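Local coordinates for kelch repeat and BTB domain-containing protein A55 (Vaccinia virus WR, PDB 6I2M), which probably acts as a substrate-specific adapter of host CUL3-containing E3 ubiquitin ligases, binding CUL3 through its BTB domain and directing host proteins to degradation, at residues A[13-18]-A[80-85]; A[23-28]-A[37-42]; A[49-52]-A[56-59]. All blocks are in the same frame, centred on the assembly; numbering follows the deposited sequence.

Interaction 1: A[13-18]-A[80-85]; sequences GFRNSG and YGIPLS
Arg15 lies across one face of the Tyr80 ring, and the evidence separates into a CH-pi term, a cation-pi term and a marginal methyl approach. The CH-pi term is the most centred: Arg15 CD sits 3.6 Å from the Tyr80 ring centroid, only 10° off the ring normal. Arg15 reaches this place because CG is anti to the backbone N (chi1 179°) and the chain runs extended from CG to NE; it comes in over the CE2/CZ rim, CB near CE2 and CG near CZ and OH, and brings CD over the centre. The cation-pi term is off-centre, with Arg15 CZ 4.7 Å from the Tyr80 centroid and the guanidinium plane tilted 27° from the ring. Here NH1 comes nearest, 3.8 Å from Tyr80 CD1. The Ile82 CD1 methyl approaches the guanidinium marginally, 4.5 Å from Arg15 NH1.

The polar ends are held by third parties, NH1 in a salt bridge with Asp77 and Tyr80 OH in a hydrogen bond with His35. Within the BTB/POZ domain the contact joins the last turn of helix 4-17 to the chain just leaving helix 69-79, Arg15 also resting on Ile76 of that helix, while Phe14 packs on Leu37 of the second subunit at the subunit interface.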
ATOM      1  N   GLY A  13      10.657  -3.085   3.923  1.00 71.77           N
ATOM      2  CA  GLY A  13      11.544  -3.984   4.653  1.00 72.90           C
ATOM      3  C   GLY A  13      12.337  -4.856   3.699  1.00 76.43           C
ATOM      4  O   GLY A  13      13.504  -5.160   3.961  1.00 76.78           O
ATOM      5  N   PHE A  14      11.701  -5.252   2.571  1.00 72.03           N
ATOM      6  CA  PHE A  14      12.308  -6.046   1.501  1.00 71.60           C
ATOM      7  C   PHE A  14      13.287  -5.172   0.705  1.00 74.89           C
ATOM      8  O   PHE A  14      14.315  -5.669   0.246  1.00 74.99           O
ATOM      9  CB  PHE A  14      11.235  -6.612   0.547  1.00 72.71           C
ATOM     10  CG  PHE A  14      10.304  -7.688   1.069  1.00 75.13           C
ATOM     11  CD1 PHE A  14      10.775  -8.703   1.895  1.00 79.63           C
ATOM     12  CD2 PHE A  14       8.979  -7.742   0.651  1.00 76.85           C
ATOM     13  CE1 PHE A  14       9.920  -9.712   2.349  1.00 81.61           C
ATOM     14  CE2 PHE A  14       8.127  -8.757   1.098  1.00 80.77           C
ATOM     15  CZ  PHE A  14       8.604  -9.736   1.942  1.00 80.34           C
ATOM     16  N   ARG A  15      12.953  -3.871   0.546  1.00 70.57           N
ATOM     17  CA  ARG A  15      13.740  -2.854  -0.157  1.00 69.76           C
ATOM     18  C   ARG A  15      15.101  -2.645   0.527  1.00 74.94           C
ATOM     19  O   ARG A  15      16.123  -2.573  -0.160  1.00 74.66           O
ATOM     20  CB  ARG A  15      12.941  -1.538  -0.227  1.00 69.14           C
ATOM     21  CG  ARG A  15      13.647  -0.376  -0.920  1.00 79.32           C
ATOM     22  CD  ARG A  15      13.060   0.943  -0.463  1.00 90.25           C
ATOM     23  NE  ARG A  15      13.957   2.068  -0.729  1.00100.26           N
ATOM     24  CZ  ARG A  15      13.819   3.281  -0.199  1.00115.48           C
ATOM     25  NH1 ARG A  15      12.821   3.538   0.639  1.00102.45           N
ATOM     26  NH2 ARG A  15      14.682   4.243  -0.497  1.00103.16           N
ATOM     27  N   ASN A  16      15.105  -2.562   1.873  1.00 72.74           N
ATOM     28  CA  ASN A  16      16.306  -2.388   2.696  1.00 73.89           C
ATOM     29  C   ASN A  16      17.158  -3.662   2.690  1.00 79.02           C
ATOM     30  O   ASN A  16      18.388  -3.580   2.685  1.00 79.67           O
ATOM     31  CB  ASN A  16      15.926  -2.005   4.135  1.00 75.49           C
ATOM     32  CG  ASN A  16      15.105  -0.739   4.270  1.00 95.41           C
ATOM     33  OD1 ASN A  16      15.295   0.252   3.552  1.00 88.29           O
ATOM     34  ND2 ASN A  16      14.173  -0.741   5.212  1.00 86.95           N
ATOM     35  N   SER A  17      16.494  -4.834   2.682  1.00 75.71           N
ATOM     36  CA  SER A  17      17.107  -6.163   2.656  1.00 76.76           C
ATOM     37  C   SER A  17      17.740  -6.466   1.290  1.00 80.02           C
ATOM     38  O   SER A  17      18.739  -7.184   1.224  1.00 80.94           O
ATOM     39  CB  SER A  17      16.066  -7.226   3.000  1.00 80.91           C
ATOM     40  OG  SER A  17      16.596  -8.542   2.958  1.00 91.67           O
ATOM     41  N   GLY A  18      17.146  -5.921   0.228  1.00 74.72           N
ATOM     42  CA  GLY A  18      17.592  -6.119  -1.147  1.00 73.99           C
ATOM     43  C   GLY A  18      16.769  -7.155  -1.887  1.00 77.14           C
ATOM     44  O   GLY A  18      17.123  -7.553  -3.001  1.00 76.80           O
ATOM     45  N   TYR A  80       7.339   4.808  -0.591  1.00 75.30           N
ATOM     46  CA  TYR A  80       7.264   3.725   0.387  1.00 75.85           C
ATOM     47  C   TYR A  80       6.564   4.224   1.680  1.00 81.51           C
ATOM     48  O   TYR A  80       5.992   5.318   1.678  1.00 81.19           O
ATOM     49  CB  TYR A  80       8.663   3.123   0.643  1.00 76.94           C
ATOM     50  CG  TYR A  80       9.173   2.273  -0.505  1.00 77.43           C
ATOM     51  CD1 TYR A  80       9.815   2.851  -1.597  1.00 78.51           C
ATOM     52  CD2 TYR A  80       9.028   0.888  -0.492  1.00 78.24           C
ATOM     53  CE1 TYR A  80      10.279   2.076  -2.658  1.00 78.45           C
ATOM     54  CE2 TYR A  80       9.500   0.101  -1.544  1.00 78.51           C
ATOM     55  CZ  TYR A  80      10.127   0.701  -2.624  1.00 84.39           C
ATOM     56  OH  TYR A  80      10.592  -0.063  -3.667  1.00 84.28           O
ATOM     57  N   GLY A  81       6.591   3.422   2.745  1.00 79.64           N
ATOM     58  CA  GLY A  81       5.914   3.726   4.005  1.00 81.24           C
ATOM     59  C   GLY A  81       6.481   4.806   4.913  1.00 86.75           C
ATOM     60  O   GLY A  81       6.073   4.883   6.075  1.00 88.01           O
ATOM     61  N   ILE A  82       7.394   5.664   4.407  1.00 83.03           N
ATOM     62  CA  ILE A  82       8.013   6.735   5.205  1.00 84.21           C
ATOM     63  C   ILE A  82       7.389   8.119   4.889  1.00 88.24           C
ATOM     64  O   ILE A  82       7.391   8.524   3.725  1.00 86.50           O
ATOM     65  CB  ILE A  82       9.571   6.724   5.077  1.00 87.21           C
ATOM     66  CG1 ILE A  82      10.160   5.347   5.466  1.00 87.79           C
ATOM     67  CG2 ILE A  82      10.222   7.851   5.900  1.00 89.61           C
ATOM     68  CD1 ILE A  82      11.388   4.915   4.656  1.00 94.91           C
ATOM     69  N   PRO A  83       6.864   8.863   5.900  1.00 86.65           N
ATOM     70  CA  PRO A  83       6.291  10.192   5.611  1.00 86.95           C
ATOM     71  C   PRO A  83       7.368  11.246   5.368  1.00 90.83           C
ATOM     72  O   PRO A  83       8.451  11.171   5.954  1.00 91.21           O
ATOM     73  CB  PRO A  83       5.454  10.512   6.862  1.00 90.96           C
ATOM     74  CG  PRO A  83       5.554   9.303   7.758  1.00 95.87           C
ATOM     75  CD  PRO A  83       6.773   8.553   7.340  1.00 90.14           C
ATOM     76  N   LEU A  84       7.071  12.227   4.496  1.00 86.60           N
ATOM     77  CA  LEU A  84       7.999  13.294   4.123  1.00 86.55           C
ATOM     78  C   LEU A  84       8.204  14.326   5.237  1.00 92.30           C
ATOM     79  O   LEU A  84       7.248  14.982   5.659  1.00 93.52           O
ATOM     80  CB  LEU A  84       7.539  13.964   2.813  1.00 85.61           C
ATOM     81  CG  LEU A  84       8.627  14.516   1.882  1.00 89.75           C
ATOM     82  CD1 LEU A  84       9.442  13.395   1.238  1.00 88.16           C
ATOM     83  CD2 LEU A  84       8.010  15.353   0.781  1.00 91.94           C
ATOM     84  N   SER A  85       9.457  14.451   5.719  1.00 88.91           N
ATOM     85  CA  SER A  85       9.849  15.396   6.769  1.00 90.91           C
ATOM     86  C   SER A  85      10.156  16.760   6.128  1.00 94.32           C
ATOM     87  O   SER A  85      11.319  17.123   5.926  1.00 94.08           O
ATOM     88  CB  SER A  85      11.040  14.860   7.561  1.00 95.11           C
ATOM     89  OG  SER A  85      10.743  13.609   8.157  1.00103.07           O
TER

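Interaction 2: A[23-28]-A[37-42]; sequences ISIVIN and LILSGA
Ile23, the first residue of strand 23-27, meets Leu39 of helix 36-42 through its CG2 methyl, which lies 3.8 Å from Leu39 CD1. Its chi1 of -164° turns CG1 anti to the backbone N and places CG2 between the backbone N and the carbonyl carbon; from there the methyl meets the leucine, the two side chains passing at a slant. CD1 of Ile23 belongs to a different neighbourhood, beside the ring of Phe50.

Ser24 points to the other side of the sheet, as the alternation of a strand requires, and its OG is hydrogen-bonded to Asn33 of the adjacent strand. Ile25 returns to the helix side. Its CG1 branch is anti to the carbonyl carbon (chi1 -62°) and carries CD1 toward the helix, where it meets Leu39 CD1 tip to tip at 3.9 Å. One leucine methyl thus serves both isoleucines, and these two methyl pairs are the whole of the close contact between the segments. Consistent with this, the surface buried is modest, 103 Å² in all, and the backbones remain well apart, Ile23 CA and Leu39 CA being 9.5 Å from each other. From Val26 onward the strand runs away from the helix, Val26 pairing through its backbone with Val62.

All three touching residues belong to the buried core between sheet and helices. Strand 23-27 is the middle strand of the three-stranded sheet of the BTB fold, antiparallel to 30-34 and parallel to 61-63; Phe46 of helix 44-49 touches both Ile25 and Leu39, while helix 69-79 adds Ile76 against Ile25 and Ile79 against Leu39.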
ATOM      1  N   ILE A  23      15.474  -2.809  -9.959  1.00 70.33           N
ATOM      2  CA  ILE A  23      15.864  -1.507 -10.511  1.00 69.70           C
ATOM      3  C   ILE A  23      16.794  -0.735  -9.551  1.00 74.39           C
ATOM      4  O   ILE A  23      16.676  -0.857  -8.329  1.00 74.01           O
ATOM      5  CB  ILE A  23      14.630  -0.668 -10.986  1.00 71.66           C
ATOM      6  CG1 ILE A  23      15.034   0.507 -11.908  1.00 71.71           C
ATOM      7  CG2 ILE A  23      13.739  -0.195  -9.836  1.00 71.56           C
ATOM      8  CD1 ILE A  23      15.443   0.104 -13.304  1.00 79.66           C
ATOM      9  N   SER A  24      17.730   0.041 -10.131  1.00 71.73           N
ATOM     10  CA  SER A  24      18.700   0.864  -9.411  1.00 72.15           C
ATOM     11  C   SER A  24      18.761   2.272 -10.014  1.00 75.77           C
ATOM     12  O   SER A  24      18.841   2.420 -11.237  1.00 75.36           O
ATOM     13  CB  SER A  24      20.083   0.216  -9.440  1.00 77.46           C
ATOM     14  OG  SER A  24      20.072  -1.101  -8.915  1.00 87.50           O
ATOM     15  N   ILE A  25      18.709   3.302  -9.153  1.00 72.35           N
ATOM     16  CA  ILE A  25      18.774   4.707  -9.563  1.00 71.99           C
ATOM     17  C   ILE A  25      20.162   5.263  -9.232  1.00 77.51           C
ATOM     18  O   ILE A  25      20.597   5.199  -8.080  1.00 77.57           O
ATOM     19  CB  ILE A  25      17.599   5.546  -8.975  1.00 74.14           C
ATOM     20  CG1 ILE A  25      16.241   5.014  -9.490  1.00 73.70           C
ATOM     21  CG2 ILE A  25      17.754   7.043  -9.303  1.00 74.71           C
ATOM     22  CD1 ILE A  25      15.081   5.142  -8.522  1.00 80.96           C
ATOM     23  N   VAL A  26      20.857   5.781 -10.259  1.00 75.00           N
ATOM     24  CA  VAL A  26      22.210   6.327 -10.151  1.00 76.34           C
ATOM     25  C   VAL A  26      22.217   7.856 -10.275  1.00 80.88           C
ATOM     26  O   VAL A  26      21.789   8.407 -11.293  1.00 79.83           O
ATOM     27  CB  VAL A  26      23.193   5.631 -11.140  1.00 81.22           C
ATOM     28  CG1 VAL A  26      24.558   6.318 -11.163  1.00 82.62           C
ATOM     29  CG2 VAL A  26      23.351   4.152 -10.806  1.00 81.43           C
ATOM     30  N   ILE A  27      22.706   8.528  -9.218  1.00 78.95           N
ATOM     31  CA  ILE A  27      22.864   9.983  -9.135  1.00 79.54           C
ATOM     32  C   ILE A  27      24.348  10.230  -8.836  1.00 86.05           C
ATOM     33  O   ILE A  27      24.784  10.093  -7.688  1.00 86.53           O
ATOM     34  CB  ILE A  27      21.901  10.646  -8.097  1.00 82.09           C
ATOM     35  CG1 ILE A  27      20.426  10.295  -8.383  1.00 80.86           C
ATOM     36  CG2 ILE A  27      22.093  12.169  -8.045  1.00 83.35           C
ATOM     37  CD1 ILE A  27      19.657   9.863  -7.171  1.00 87.85           C
ATOM     38  N   ASN A  28      25.123  10.534  -9.901  1.00 83.91           N
ATOM     39  CA  ASN A  28      26.572  10.777  -9.897  1.00 85.91           C
ATOM     40  C   ASN A  28      27.372   9.550  -9.409  1.00 91.40           C
ATOM     41  O   ASN A  28      27.886   8.802 -10.243  1.00 91.58           O
ATOM     42  CB  ASN A  28      26.950  12.065  -9.136  1.00 87.39           C
ATOM     43  CG  ASN A  28      26.368  13.328  -9.726  1.00108.51           C
ATOM     44  OD1 ASN A  28      26.664  13.712 -10.865  1.00102.22           O
ATOM     45  ND2 ASN A  28      25.538  14.011  -8.955  1.00100.16           N
ATOM     46  N   LEU A  37       7.655  -1.881 -10.101  1.00 70.99           N
ATOM     47  CA  LEU A  37       6.212  -1.788  -9.878  1.00 70.94           C
ATOM     48  C   LEU A  37       5.824  -0.658  -8.911  1.00 74.61           C
ATOM     49  O   LEU A  37       4.883   0.085  -9.197  1.00 74.22           O
ATOM     50  CB  LEU A  37       5.694  -3.156  -9.384  1.00 71.95           C
ATOM     51  CG  LEU A  37       4.272  -3.250  -8.835  1.00 77.10           C
ATOM     52  CD1 LEU A  37       3.243  -3.307  -9.956  1.00 77.92           C
ATOM     53  CD2 LEU A  37       4.133  -4.458  -7.951  1.00 80.29           C
ATOM     54  N   ILE A  38       6.546  -0.544  -7.775  1.00 71.10           N
ATOM     55  CA  ILE A  38       6.322   0.453  -6.718  1.00 70.71           C
ATOM     56  C   ILE A  38       6.553   1.886  -7.234  1.00 74.28           C
ATOM     57  O   ILE A  38       5.709   2.753  -6.998  1.00 74.14           O
ATOM     58  CB  ILE A  38       7.151   0.116  -5.433  1.00 74.06           C
ATOM     59  CG1 ILE A  38       6.906  -1.337  -4.927  1.00 75.26           C
ATOM     60  CG2 ILE A  38       6.952   1.141  -4.308  1.00 74.75           C
ATOM     61  CD1 ILE A  38       5.427  -1.732  -4.452  1.00 82.80           C
ATOM     62  N   LEU A  39       7.670   2.120  -7.955  1.00 70.43           N
ATOM     63  CA  LEU A  39       8.013   3.428  -8.530  1.00 69.80           C
ATOM     64  C   LEU A  39       7.026   3.861  -9.619  1.00 73.63           C
ATOM     65  O   LEU A  39       6.768   5.056  -9.764  1.00 73.09           O
ATOM     66  CB  LEU A  39       9.445   3.428  -9.092  1.00 69.77           C
ATOM     67  CG  LEU A  39      10.594   3.416  -8.082  1.00 74.74           C
ATOM     68  CD1 LEU A  39      11.869   2.931  -8.731  1.00 75.14           C
ATOM     69  CD2 LEU A  39      10.824   4.796  -7.476  1.00 77.18           C
ATOM     70  N   SER A  40       6.480   2.894 -10.378  1.00 70.52           N
ATOM     71  CA  SER A  40       5.520   3.137 -11.458  1.00 70.45           C
ATOM     72  C   SER A  40       4.115   3.492 -10.952  1.00 74.65           C
ATOM     73  O   SER A  40       3.373   4.185 -11.652  1.00 74.32           O
ATOM     74  CB  SER A  40       5.463   1.936 -12.394  1.00 74.38           C
ATOM     75  OG  SER A  40       6.698   1.776 -13.073  1.00 82.63           O
ATOM     76  N   GLY A  41       3.781   3.025  -9.749  1.00 71.65           N
ATOM     77  CA  GLY A  41       2.491   3.261  -9.107  1.00 72.11           C
ATOM     78  C   GLY A  41       2.267   4.685  -8.634  1.00 76.02           C
ATOM     79  O   GLY A  41       1.161   5.216  -8.782  1.00 76.30           O
ATOM     80  N   ALA A  42       3.308   5.310  -8.050  1.00 71.98           N
ATOM     81  CA  ALA A  42       3.248   6.679  -7.531  1.00 72.04           C
ATOM     82  C   ALA A  42       3.754   7.714  -8.537  1.00 75.52           C
ATOM     83  O   ALA A  42       3.112   8.749  -8.714  1.00 75.86           O
ATOM     84  CB  ALA A  42       4.025   6.783  -6.229  1.00 72.92           C
TER

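Interaction 3: A[49-52]-A[56-59]; sequences LFSN and DSNE
Ser57 meets the end of helix 44-49 and the turn that follows with its whole side chain. Its CB lies 3.4 Å from Leu49 O and 3.6 Å from Asn52 N. One bond further, OG, turned beside its own backbone N, donates a hydrogen bond of 2.9 Å to Leu49 O. The C=O...OG angle is 159° and the donor stands 18° from the carbonyl plane. Ser57 CA adds a C-H...O contact to the same oxygen, at 3.2 Å. Leu49 O thus receives a side-chain hydroxyl and a backbone C-H from one residue, while Ser57 OG is also hydrogen-bonded to Phe54 N within the intervening loop.

The remaining contacts are lighter. Leu49 CD1 packs on Asp56 CB at 3.8 Å, the Phe50 ring presents its edge at CD1 to Ser57 O, and Asn58 ND2 gives a weak hydrogen bond of 3.4 Å to Asn52 OD1, the amide planes only 12° apart.

Asp56 OD2 is hydrogen-bonded to a polar side chain of another protein's chain, whose aromatic packing also reaches Leu49 and Asp56. A serine hydroxyl bonded to the last carbonyl of helix 44-49 thus ties together a short loop at a BTB surface engaged by another protein, consistent with the domain's CUL3-binding role.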
ATOM      1  N   LEU A  49       8.336   4.969 -18.429  1.00 65.03           N
ATOM      2  CA  LEU A  49       9.679   4.425 -18.645  1.00 64.83           C
ATOM      3  C   LEU A  49       9.623   2.902 -18.809  1.00 69.01           C
ATOM      4  O   LEU A  49      10.118   2.399 -19.811  1.00 69.52           O
ATOM      5  CB  LEU A  49      10.645   4.841 -17.509  1.00 64.14           C
ATOM      6  CG  LEU A  49      12.119   4.405 -17.617  1.00 69.16           C
ATOM      7  CD1 LEU A  49      12.836   5.114 -18.754  1.00 69.89           C
ATOM      8  CD2 LEU A  49      12.855   4.674 -16.323  1.00 70.82           C
ATOM      9  N   PHE A  50       8.984   2.185 -17.858  1.00 65.13           N
ATOM     10  CA  PHE A  50       8.844   0.725 -17.890  1.00 65.73           C
ATOM     11  C   PHE A  50       7.497   0.309 -18.510  1.00 69.91           C
ATOM     12  O   PHE A  50       6.721  -0.423 -17.889  1.00 69.71           O
ATOM     13  CB  PHE A  50       9.035   0.110 -16.481  1.00 67.17           C
ATOM     14  CG  PHE A  50      10.155   0.671 -15.631  1.00 68.19           C
ATOM     15  CD1 PHE A  50      11.475   0.620 -16.066  1.00 71.81           C
ATOM     16  CD2 PHE A  50       9.897   1.192 -14.369  1.00 69.65           C
ATOM     17  CE1 PHE A  50      12.508   1.131 -15.276  1.00 72.42           C
ATOM     18  CE2 PHE A  50      10.930   1.700 -13.578  1.00 72.14           C
ATOM     19  CZ  PHE A  50      12.228   1.668 -14.037  1.00 70.68           C
ATOM     20  N   SER A  51       7.232   0.777 -19.745  1.00 66.81           N
ATOM     21  CA  SER A  51       5.993   0.508 -20.481  1.00 67.42           C
ATOM     22  C   SER A  51       6.168  -0.471 -21.656  1.00 73.35           C
ATOM     23  O   SER A  51       5.181  -0.798 -22.324  1.00 74.17           O
ATOM     24  CB  SER A  51       5.372   1.817 -20.964  1.00 70.19           C
ATOM     25  OG  SER A  51       6.231   2.492 -21.867  1.00 77.89           O
ATOM     26  N   ASN A  52       7.419  -0.941 -21.893  1.00 70.37           N
ATOM     27  CA  ASN A  52       7.831  -1.867 -22.965  1.00 72.07           C
ATOM     28  C   ASN A  52       7.595  -1.283 -24.376  1.00 76.80           C
ATOM     29  O   ASN A  52       7.363  -2.032 -25.328  1.00 78.33           O
ATOM     30  CB  ASN A  52       7.198  -3.268 -22.800  1.00 74.54           C
ATOM     31  CG  ASN A  52       7.428  -3.913 -21.452  1.00 99.30           C
ATOM     32  OD1 ASN A  52       8.553  -3.985 -20.940  1.00 93.52           O
ATOM     33  ND2 ASN A  52       6.358  -4.413 -20.852  1.00 92.09           N
ATOM     34  N   ASP A  56      14.796   2.191 -23.364  1.00 75.25           N
ATOM     35  CA  ASP A  56      15.116   2.320 -21.938  1.00 74.00           C
ATOM     36  C   ASP A  56      14.152   1.531 -21.033  1.00 77.62           C
ATOM     37  O   ASP A  56      14.348   1.506 -19.818  1.00 76.48           O
ATOM     38  CB  ASP A  56      15.125   3.806 -21.511  1.00 74.73           C
ATOM     39  CG  ASP A  56      15.648   4.792 -22.537  1.00 85.54           C
ATOM     40  OD1 ASP A  56      16.822   4.660 -22.946  1.00 87.18           O
ATOM     41  OD2 ASP A  56      14.886   5.707 -22.920  1.00 90.90           O
ATOM     42  N   SER A  57      13.113   0.906 -21.617  1.00 74.95           N
ATOM     43  CA  SER A  57      12.095   0.151 -20.883  1.00 74.57           C
ATOM     44  C   SER A  57      12.614  -1.096 -20.171  1.00 79.93           C
ATOM     45  O   SER A  57      12.246  -1.333 -19.018  1.00 78.52           O
ATOM     46  CB  SER A  57      10.927  -0.204 -21.796  1.00 78.51           C
ATOM     47  OG  SER A  57      10.291   0.968 -22.278  1.00 85.87           O
ATOM     48  N   ASN A  58      13.462  -1.883 -20.851  1.00 78.99           N
ATOM     49  CA  ASN A  58      14.020  -3.120 -20.308  1.00 80.13           C
ATOM     50  C   ASN A  58      15.471  -2.924 -19.844  1.00 84.86           C
ATOM     51  O   ASN A  58      16.413  -3.361 -20.514  1.00 86.30           O
ATOM     52  CB  ASN A  58      13.875  -4.275 -21.316  1.00 83.64           C
ATOM     53  CG  ASN A  58      12.470  -4.456 -21.844  1.00109.03           C
ATOM     54  OD1 ASN A  58      12.087  -3.882 -22.870  1.00103.42           O
ATOM     55  ND2 ASN A  58      11.671  -5.255 -21.151  1.00101.72           N
ATOM     56  N   GLU A  59      15.641  -2.242 -18.696  1.00 80.18           N
ATOM     57  CA  GLU A  59      16.946  -1.967 -18.091  1.00 80.30           C
ATOM     58  C   GLU A  59      16.920  -2.090 -16.558  1.00 84.24           C
ATOM     59  O   GLU A  59      15.856  -1.971 -15.946  1.00 82.69           O
ATOM     60  CB  GLU A  59      17.517  -0.607 -18.555  1.00 81.20           C
ATOM     61  CG  GLU A  59      16.849   0.622 -17.952  1.00 88.19           C
ATOM     62  CD  GLU A  59      17.267   1.977 -18.497  1.00101.72           C
ATOM     63  OE1 GLU A  59      18.112   2.028 -19.420  1.00 97.18           O
ATOM     64  OE2 GLU A  59      16.745   2.996 -17.989  1.00 88.15           O
TER

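From the N terminus, helix 4-17 enters first, and interaction 1 closes the longest loop by bringing 13-18 to 80-85 across 61 intervening residues. Interactions 2 and 3 both nest inside it and follow in series: 23-28 meets 37-42 before 49-52 turns back on 56-59, so none cross. Neighbours touch. Tyr80 CZ of interaction 1 lies 3.6 Å from Ile38 CG2 in 37-42, and Ile23 CD1 of interaction 2 lies 3.6 Å from Phe50 CZ in interaction 3. Together they tie helix 4-17, strand 23-27, helix 36-42, the end of helix 44-49 and the chain after helix 69-79 within the BTB domain, in the N-terminal part of the protein without the Kelch repeats.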